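Local coordinates for quinoline 2-oxidoreductase large subunit (Pseudomonas putida, PDB 1T3Q), which probably hydroxylates quinoline at carbon 2, using a molybdenum centre held by a pterin cytosine dinucleotide, at residues L219-V233 with K258-L270. Residues are numbered along the deposited sequence; the frame is centred on the assembly and turned at random.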
ATOM      1  N   LEU B 219       9.886  -5.698   0.034  1.00 13.83           N
ATOM      2  CA  LEU B 219      11.047  -4.850   0.222  1.00 15.22           C
ATOM      3  C   LEU B 219      10.919  -3.607  -0.638  1.00 15.33           C
ATOM      4  O   LEU B 219      10.940  -3.693  -1.871  1.00 16.45           O
ATOM      5  CB  LEU B 219      12.334  -5.584  -0.166  1.00 12.51           C
ATOM      6  CG  LEU B 219      13.598  -4.709  -0.190  1.00 13.04           C
ATOM      7  CD1 LEU B 219      13.892  -4.170   1.206  1.00 14.44           C
ATOM      8  CD2 LEU B 219      14.780  -5.532  -0.696  1.00 16.26           C
ATOM      9  N   TRP B 220      10.759  -2.461   0.014  1.00 15.41           N
ATOM     10  CA  TRP B 220      10.690  -1.182  -0.683  1.00 15.47           C
ATOM     11  C   TRP B 220      12.139  -0.729  -0.739  1.00 15.67           C
ATOM     12  O   TRP B 220      12.820  -0.720   0.280  1.00 16.16           O
ATOM     13  CB  TRP B 220       9.902  -0.153   0.125  1.00 16.44           C
ATOM     14  CG  TRP B 220       8.423  -0.295   0.072  1.00 17.51           C
ATOM     15  CD1 TRP B 220       7.565   0.353  -0.775  1.00 17.00           C
ATOM     16  CD2 TRP B 220       7.611  -1.088   0.940  1.00 19.80           C
ATOM     17  NE1 TRP B 220       6.266   0.015  -0.476  1.00 20.42           N
ATOM     18  CE2 TRP B 220       6.267  -0.867   0.572  1.00 18.27           C
ATOM     19  CE3 TRP B 220       7.891  -1.963   1.998  1.00 20.90           C
ATOM     20  CZ2 TRP B 220       5.198  -1.490   1.228  1.00 23.17           C
ATOM     21  CZ3 TRP B 220       6.827  -2.583   2.652  1.00 24.44           C
ATOM     22  CH2 TRP B 220       5.496  -2.342   2.263  1.00 23.87           C
ATOM     23  N   THR B 221      12.634  -0.386  -1.919  1.00 13.44           N
ATOM     24  CA  THR B 221      14.010   0.073  -2.009  1.00 15.16           C
ATOM     25  C   THR B 221      14.219   1.025  -3.173  1.00 15.61           C
ATOM     26  O   THR B 221      13.637   0.847  -4.240  1.00 16.87           O
ATOM     27  CB  THR B 221      15.004  -1.116  -2.129  1.00 15.33           C
ATOM     28  OG1 THR B 221      16.320  -0.604  -2.366  1.00 17.67           O
ATOM     29  CG2 THR B 221      14.615  -2.059  -3.261  1.00 15.52           C
ATOM     30  N   ALA B 222      15.035   2.051  -2.945  1.00 16.53           N
ATOM     31  CA  ALA B 222      15.345   3.035  -3.977  1.00 17.27           C
ATOM     32  C   ALA B 222      16.395   2.396  -4.882  1.00 15.72           C
ATOM     33  O   ALA B 222      17.591   2.662  -4.755  1.00 15.11           O
ATOM     34  CB  ALA B 222      15.895   4.303  -3.343  1.00 17.40           C
ATOM     35  N   THR B 223      15.935   1.549  -5.792  1.00 15.48           N
ATOM     36  CA  THR B 223      16.839   0.847  -6.692  1.00 15.06           C
ATOM     37  C   THR B 223      16.515   1.062  -8.162  1.00 15.45           C
ATOM     38  O   THR B 223      15.384   1.402  -8.527  1.00 15.17           O
ATOM     39  CB  THR B 223      16.809  -0.673  -6.403  1.00 13.66           C
ATOM     40  OG1 THR B 223      17.725  -1.347  -7.272  1.00 16.08           O
ATOM     41  CG2 THR B 223      15.404  -1.233  -6.643  1.00 15.02           C
ATOM     42  N   GLN B 224      17.522   0.862  -9.003  1.00 16.27           N
ATOM     43  CA  GLN B 224      17.361   0.986 -10.449  1.00 17.35           C
ATOM     44  C   GLN B 224      17.162  -0.417 -11.041  1.00 19.59           C
ATOM     45  O   GLN B 224      16.890  -0.561 -12.236  1.00 20.58           O
ATOM     46  CB  GLN B 224      18.612   1.614 -11.079  1.00 16.99           C
ATOM     47  CG  GLN B 224      19.067   2.900 -10.412  1.00 16.33           C
ATOM     48  CD  GLN B 224      20.330   3.470 -11.021  1.00 18.41           C
ATOM     49  OE1 GLN B 224      21.127   4.097 -10.327  1.00 16.15           O
ATOM     50  NE2 GLN B 224      20.518   3.264 -12.324  1.00 20.18           N
ATOM     51  N   MET B 225      17.283  -1.445 -10.200  1.00 19.07           N
ATOM     52  CA  MET B 225      17.156  -2.839 -10.660  1.00 20.99           C
ATOM     53  C   MET B 225      16.305  -3.711  -9.720  1.00 20.13           C
ATOM     54  O   MET B 225      16.816  -4.636  -9.091  1.00 18.97           O
ATOM     55  CB  MET B 225      18.561  -3.450 -10.781  1.00 21.49           C
ATOM     56  CG  MET B 225      19.538  -2.637 -11.638  1.00 25.28           C
ATOM     57  SD  MET B 225      21.263  -3.223 -11.555  1.00 29.38           S
ATOM     58  CE  MET B 225      21.129  -4.805 -12.450  1.00 29.92           C
ATOM     59  N   PRO B 226      14.988  -3.455  -9.646  1.00 20.33           N
ATOM     60  CA  PRO B 226      14.108  -4.232  -8.763  1.00 20.13           C
ATOM     61  C   PRO B 226      14.067  -5.757  -8.929  1.00 19.63           C
ATOM     62  O   PRO B 226      14.093  -6.486  -7.933  1.00 16.72           O
ATOM     63  CB  PRO B 226      12.743  -3.577  -8.975  1.00 19.88           C
ATOM     64  CG  PRO B 226      12.823  -3.081 -10.377  1.00 19.35           C
ATOM     65  CD  PRO B 226      14.206  -2.505 -10.460  1.00 18.86           C
ATOM     66  N   SER B 227      13.995  -6.243 -10.167  1.00 17.91           N
ATOM     67  CA  SER B 227      13.950  -7.689 -10.399  1.00 18.60           C
ATOM     68  C   SER B 227      15.236  -8.349  -9.910  1.00 17.89           C
ATOM     69  O   SER B 227      15.212  -9.461  -9.374  1.00 17.45           O
ATOM     70  CB  SER B 227      13.753  -7.997 -11.889  1.00 20.63           C
ATOM     71  OG  SER B 227      12.499  -7.526 -12.350  1.00 20.27           O
ATOM     72  N   PHE B 228      16.352  -7.653 -10.110  1.00 17.68           N
ATOM     73  CA  PHE B 228      17.670  -8.123  -9.695  1.00 18.23           C
ATOM     74  C   PHE B 228      17.725  -8.248  -8.172  1.00 19.09           C
ATOM     75  O   PHE B 228      18.181  -9.257  -7.634  1.00 18.18           O
ATOM     76  CB  PHE B 228      18.727  -7.133 -10.190  1.00 18.68           C
ATOM     77  CG  PHE B 228      20.063  -7.266  -9.520  1.00 21.26           C
ATOM     78  CD1 PHE B 228      20.906  -8.337  -9.805  1.00 22.95           C
ATOM     79  CD2 PHE B 228      20.493  -6.297  -8.620  1.00 21.02           C
ATOM     80  CE1 PHE B 228      22.164  -8.435  -9.201  1.00 21.31           C
ATOM     81  CE2 PHE B 228      21.748  -6.387  -8.012  1.00 24.09           C
ATOM     82  CZ  PHE B 228      22.584  -7.460  -8.306  1.00 22.90           C
ATOM     83  N   VAL B 229      17.255  -7.216  -7.478  1.00 18.10           N
ATOM     84  CA  VAL B 229      17.261  -7.231  -6.020  1.00 17.00           C
ATOM     85  C   VAL B 229      16.418  -8.382  -5.477  1.00 16.95           C
ATOM     86  O   VAL B 229      16.841  -9.094  -4.563  1.00 18.55           O
ATOM     87  CB  VAL B 229      16.739  -5.888  -5.452  1.00 16.57           C
ATOM     88  CG1 VAL B 229      16.621  -5.962  -3.932  1.00 16.82           C
ATOM     89  CG2 VAL B 229      17.689  -4.767  -5.843  1.00 18.57           C
ATOM     90  N   ARG B 230      15.227  -8.564  -6.039  1.00 16.11           N
ATOM     91  CA  ARG B 230      14.338  -9.635  -5.603  1.00 17.90           C
ATOM     92  C   ARG B 230      15.023 -11.000  -5.705  1.00 18.93           C
ATOM     93  O   ARG B 230      15.013 -11.781  -4.754  1.00 17.83           O
ATOM     94  CB  ARG B 230      13.059  -9.636  -6.446  1.00 17.26           C
ATOM     95  CG  ARG B 230      12.125 -10.825  -6.184  1.00 19.42           C
ATOM     96  CD  ARG B 230      10.871 -10.701  -7.016  1.00 23.38           C
ATOM     97  NE  ARG B 230       9.963 -11.847  -6.897  1.00 25.96           N
ATOM     98  CZ  ARG B 230       9.740 -12.730  -7.868  1.00 24.72           C
ATOM     99  NH1 ARG B 230       8.890 -13.732  -7.677  1.00 25.30           N
ATOM    100  NH2 ARG B 230      10.371 -12.619  -9.030  1.00 24.29           N
ATOM    101  N   THR B 231      15.616 -11.279  -6.860  1.00 19.54           N
ATOM    102  CA  THR B 231      16.298 -12.552  -7.074  1.00 19.55           C
ATOM    103  C   THR B 231      17.498 -12.733  -6.143  1.00 19.57           C
ATOM    104  O   THR B 231      17.725 -13.833  -5.632  1.00 20.50           O
ATOM    105  CB  THR B 231      16.781 -12.682  -8.533  1.00 20.61           C
ATOM    106  OG1 THR B 231      15.680 -12.465  -9.423  1.00 19.73           O
ATOM    107  CG2 THR B 231      17.352 -14.075  -8.782  1.00 22.28           C
ATOM    108  N   MET B 232      18.264 -11.668  -5.915  1.00 19.21           N
ATOM    109  CA  MET B 232      19.430 -11.771  -5.046  1.00 20.52           C
ATOM    110  C   MET B 232      19.058 -11.934  -3.576  1.00 20.43           C
ATOM    111  O   MET B 232      19.754 -12.632  -2.833  1.00 19.98           O
ATOM    112  CB  MET B 232      20.360 -10.563  -5.224  1.00 22.16           C
ATOM    113  CG  MET B 232      20.958 -10.436  -6.627  1.00 25.54           C
ATOM    114  SD  MET B 232      21.721 -11.966  -7.248  1.00 31.59           S
ATOM    115  CE  MET B 232      20.434 -12.543  -8.263  1.00 29.00           C
ATOM    116  N   VAL B 233      17.976 -11.292  -3.144  1.00 18.98           N
ATOM    117  CA  VAL B 233      17.550 -11.446  -1.758  1.00 20.29           C
ATOM    118  C   VAL B 233      17.153 -12.909  -1.561  1.00 21.06           C
ATOM    119  O   VAL B 233      17.490 -13.531  -0.548  1.00 20.54           O
ATOM    120  CB  VAL B 233      16.338 -10.555  -1.420  1.00 19.78           C
ATOM    121  CG1 VAL B 233      15.762 -10.947  -0.061  1.00 20.60           C
ATOM    122  CG2 VAL B 233      16.764  -9.096  -1.395  1.00 21.16           C
ATOM    123  N   LYS B 258      22.642   3.441  -7.327  1.00 14.80           N
ATOM    124  CA  LYS B 258      21.501   2.646  -6.921  1.00 14.71           C
ATOM    125  C   LYS B 258      21.264   1.472  -7.870  1.00 13.81           C
ATOM    126  O   LYS B 258      20.177   0.897  -7.921  1.00 15.09           O
ATOM    127  CB  LYS B 258      20.271   3.554  -6.793  1.00 15.44           C
ATOM    128  CG  LYS B 258      20.434   4.515  -5.615  1.00 14.94           C
ATOM    129  CD  LYS B 258      19.300   5.523  -5.463  1.00 16.29           C
ATOM    130  CE  LYS B 258      19.634   6.504  -4.343  1.00 15.42           C
ATOM    131  NZ  LYS B 258      18.739   7.703  -4.340  1.00 16.44           N
ATOM    132  N   ALA B 259      22.310   1.122  -8.610  1.00 15.53           N
ATOM    133  CA  ALA B 259      22.271  -0.004  -9.529  1.00 16.01           C
ATOM    134  C   ALA B 259      23.215  -1.073  -8.980  1.00 17.41           C
ATOM    135  O   ALA B 259      23.966  -1.696  -9.726  1.00 16.23           O
ATOM    136  CB  ALA B 259      22.709   0.420 -10.924  1.00 16.14           C
ATOM    137  N   HIS B 260      23.189  -1.247  -7.663  1.00 17.58           N
ATOM    138  CA  HIS B 260      24.003  -2.260  -6.992  1.00 18.94           C
ATOM    139  C   HIS B 260      23.152  -2.882  -5.903  1.00 20.41           C
ATOM    140  O   HIS B 260      22.145  -2.308  -5.475  1.00 19.00           O
ATOM    141  CB  HIS B 260      25.232  -1.667  -6.292  1.00 17.96           C
ATOM    142  CG  HIS B 260      26.170  -0.934  -7.197  1.00 18.95           C
ATOM    143  ND1 HIS B 260      26.099   0.429  -7.391  1.00 18.08           N
ATOM    144  CD2 HIS B 260      27.213  -1.368  -7.943  1.00 18.17           C
ATOM    145  CE1 HIS B 260      27.061   0.804  -8.215  1.00 18.33           C
ATOM    146  NE2 HIS B 260      27.751  -0.266  -8.565  1.00 19.12           N
ATOM    147  N   LEU B 261      23.559  -4.059  -5.450  1.00 18.57           N
ATOM    148  CA  LEU B 261      22.858  -4.705  -4.356  1.00 19.64           C
ATOM    149  C   LEU B 261      23.610  -4.214  -3.129  1.00 18.49           C
ATOM    150  O   LEU B 261      24.832  -4.348  -3.054  1.00 20.41           O
ATOM    151  CB  LEU B 261      22.962  -6.229  -4.458  1.00 18.75           C
ATOM    152  CG  LEU B 261      22.233  -6.956  -3.327  1.00 18.83           C
ATOM    153  CD1 LEU B 261      20.733  -6.731  -3.455  1.00 18.39           C
ATOM    154  CD2 LEU B 261      22.546  -8.445  -3.380  1.00 19.31           C
ATOM    155  N   HIS B 262      22.903  -3.630  -2.170  1.00 17.57           N
ATOM    156  CA  HIS B 262      23.571  -3.124  -0.973  1.00 18.31           C
ATOM    157  C   HIS B 262      23.399  -4.074   0.200  1.00 16.39           C
ATOM    158  O   HIS B 262      22.350  -4.689   0.364  1.00 16.16           O
ATOM    159  CB  HIS B 262      23.002  -1.761  -0.563  1.00 18.22           C
ATOM    160  CG  HIS B 262      22.755  -0.841  -1.714  1.00 16.33           C
ATOM    161  ND1 HIS B 262      23.761  -0.398  -2.544  1.00 16.42           N
ATOM    162  CD2 HIS B 262      21.607  -0.304  -2.193  1.00 18.99           C
ATOM    163  CE1 HIS B 262      23.243   0.368  -3.488  1.00 20.01           C
ATOM    164  NE2 HIS B 262      21.938   0.442  -3.297  1.00 16.57           N
ATOM    165  N   PRO B 263      24.442  -4.220   1.024  1.00 17.12           N
ATOM    166  CA  PRO B 263      24.324  -5.112   2.178  1.00 17.94           C
ATOM    167  C   PRO B 263      23.069  -4.749   2.978  1.00 18.45           C
ATOM    168  O   PRO B 263      22.336  -5.623   3.434  1.00 18.46           O
ATOM    169  CB  PRO B 263      25.607  -4.832   2.953  1.00 17.24           C
ATOM    170  CG  PRO B 263      26.596  -4.600   1.860  1.00 18.25           C
ATOM    171  CD  PRO B 263      25.823  -3.726   0.872  1.00 17.73           C
ATOM    172  N   GLU B 264      22.812  -3.451   3.124  1.00 17.81           N
ATOM    173  CA  GLU B 264      21.654  -2.996   3.887  1.00 17.35           C
ATOM    174  C   GLU B 264      20.311  -3.490   3.352  1.00 17.56           C
ATOM    175  O   GLU B 264      19.380  -3.686   4.129  1.00 15.47           O
ATOM    176  CB  GLU B 264      21.647  -1.466   3.994  1.00 19.06           C
ATOM    177  CG  GLU B 264      22.796  -0.905   4.818  1.00 19.65           C
ATOM    178  CD  GLU B 264      24.014  -0.539   3.990  1.00 22.71           C
ATOM    179  OE1 GLU B 264      24.304  -1.236   2.993  1.00 24.57           O
ATOM    180  OE2 GLU B 264      24.694   0.445   4.348  1.00 23.68           O
ATOM    181  N   GLU B 265      20.197  -3.692   2.039  1.00 16.58           N
ATOM    182  CA  GLU B 265      18.938  -4.183   1.479  1.00 17.08           C
ATOM    183  C   GLU B 265      18.666  -5.583   2.009  1.00 17.73           C
ATOM    184  O   GLU B 265      17.531  -5.935   2.334  1.00 17.70           O
ATOM    185  CB  GLU B 265      18.987  -4.204  -0.058  1.00 15.98           C
ATOM    186  CG  GLU B 265      19.029  -2.815  -0.673  1.00 21.08           C
ATOM    187  CD  GLU B 265      19.179  -2.836  -2.188  1.00 23.16           C
ATOM    188  OE1 GLU B 265      18.293  -2.289  -2.882  1.00 24.90           O
ATOM    189  OE2 GLU B 265      20.184  -3.388  -2.682  1.00 20.39           O
ATOM    190  N   LEU B 266      19.718  -6.388   2.106  1.00 18.92           N
ATOM    191  CA  LEU B 266      19.549  -7.734   2.614  1.00 18.10           C
ATOM    192  C   LEU B 266      19.298  -7.655   4.110  1.00 16.62           C
ATOM    193  O   LEU B 266      18.420  -8.338   4.632  1.00 17.21           O
ATOM    194  CB  LEU B 266      20.799  -8.578   2.337  1.00 19.89           C
ATOM    195  CG  LEU B 266      21.161  -8.771   0.861  1.00 22.12           C
ATOM    196  CD1 LEU B 266      22.380  -9.680   0.752  1.00 25.21           C
ATOM    197  CD2 LEU B 266      19.988  -9.372   0.120  1.00 23.64           C
ATOM    198  N   LEU B 267      20.053  -6.797   4.788  1.00 16.64           N
ATOM    199  CA  LEU B 267      19.917  -6.659   6.229  1.00 17.05           C
ATOM    200  C   LEU B 267      18.518  -6.296   6.689  1.00 17.12           C
ATOM    201  O   LEU B 267      18.008  -6.906   7.626  1.00 18.61           O
ATOM    202  CB  LEU B 267      20.933  -5.653   6.770  1.00 16.53           C
ATOM    203  CG  LEU B 267      22.387  -6.143   6.775  1.00 18.67           C
ATOM    204  CD1 LEU B 267      23.320  -4.987   7.077  1.00 16.40           C
ATOM    205  CD2 LEU B 267      22.556  -7.266   7.816  1.00 15.86           C
ATOM    206  N   VAL B 268      17.873  -5.320   6.050  1.00 17.41           N
ATOM    207  CA  VAL B 268      16.530  -4.973   6.503  1.00 16.33           C
ATOM    208  C   VAL B 268      15.564  -6.141   6.358  1.00 16.92           C
ATOM    209  O   VAL B 268      14.667  -6.310   7.181  1.00 16.64           O
ATOM    210  CB  VAL B 268      15.964  -3.722   5.781  1.00 18.38           C
ATOM    211  CG1 VAL B 268      16.758  -2.493   6.206  1.00 16.61           C
ATOM    212  CG2 VAL B 268      16.024  -3.903   4.270  1.00 17.15           C
ATOM    213  N   CYS B 269      15.752  -6.961   5.327  1.00 17.12           N
ATOM    214  CA  CYS B 269      14.880  -8.117   5.134  1.00 18.31           C
ATOM    215  C   CYS B 269      15.104  -9.110   6.266  1.00 17.39           C
ATOM    216  O   CYS B 269      14.152  -9.645   6.836  1.00 18.05           O
ATOM    217  CB  CYS B 269      15.170  -8.798   3.795  1.00 18.35           C
ATOM    218  SG  CYS B 269      14.749  -7.783   2.358  1.00 19.84           S
ATOM    219  N   LEU B 270      16.372  -9.353   6.586  1.00 18.24           N
ATOM    220  CA  LEU B 270      16.718 -10.279   7.654  1.00 17.32           C
ATOM    221  C   LEU B 270      16.206  -9.758   8.992  1.00 17.45           C
ATOM    222  O   LEU B 270      15.670 -10.511   9.797  1.00 17.74           O
ATOM    223  CB  LEU B 270      18.238 -10.468   7.716  1.00 17.26           C
ATOM    224  CG  LEU B 270      18.881 -11.186   6.525  1.00 18.24           C
ATOM    225  CD1 LEU B 270      20.388 -11.204   6.691  1.00 17.41           C
ATOM    226  CD2 LEU B 270      18.340 -12.606   6.423  1.00 19.27           C
TER
HETATM  227  O   HOH W   1      19.704   1.042  -4.478  1.00 17.86           O
HETATM  228  O   HOH W   2      19.555  -1.539  -5.200  1.00 15.71           O
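Thr-221 OG1 donates to Glu-265 OE1 over 2.6 Å, meeting the lone pair that faces away from the other carboxylate oxygen. With CG anti to its own carbonyl carbon (chi1 -68°) and the chain extended beyond, Glu-265 reaches out of helix 263-270, whose N-cap is His-262. Its OE2 takes the backbone N-H of His-262 at 2.8 Å, nearly straight. Both carboxylate oxygens are thus engaged, and the methyls of Val-229 lie beside OE1.

Tight apolar packing flanks this buried acid. Leu-219 spreads its two methyls over Cys-269 SG, and its CD1 also meets Val-268 CG2 at 3.7 Å. Val-233 CG2 lies 3.6 Å from Leu-266 CD2, the two side chains sliding past each other in opposite directions. Leu-261 sends CD2 against Met-232 CB, while its CB approaches Phe-228 CE2 obliquely; Phe-228 and Met-232 are partly exposed, so this margin is the one nearer solvent.

Toward the loops, apolar contact gives way to polar links and two bridging waters. Lys-258 O receives the N-H of Gln-224 at 2.9 Å, the donor tilted 33° from the carbonyl plane. Water 2 joins Thr-223 OG1, His-260 O and Glu-265 OE1; water 1 bridges Ala-222 O and His-262 NE2. Thr-223 OG1 also accepts from Met-225 N at 3.0 Å, an ST turn leading into helix 226-233. Gln-224 itself lies at the molybdenum site: OE1 is bonded to Gly-256 N, and NE2 to Ala-544 O and an oxygen of the dioxosulfidomolybdenum ion.

Helices 226-233 and 263-270 cross at -56°, their axes 10.7 Å apart, with Phe-236 continuing the packing onto Leu-261 and Leu-266. Strand 219-221 runs roughly antiparallel to helix 263-270 and lies in a mixed sheet between strands 205-211 and 244-247.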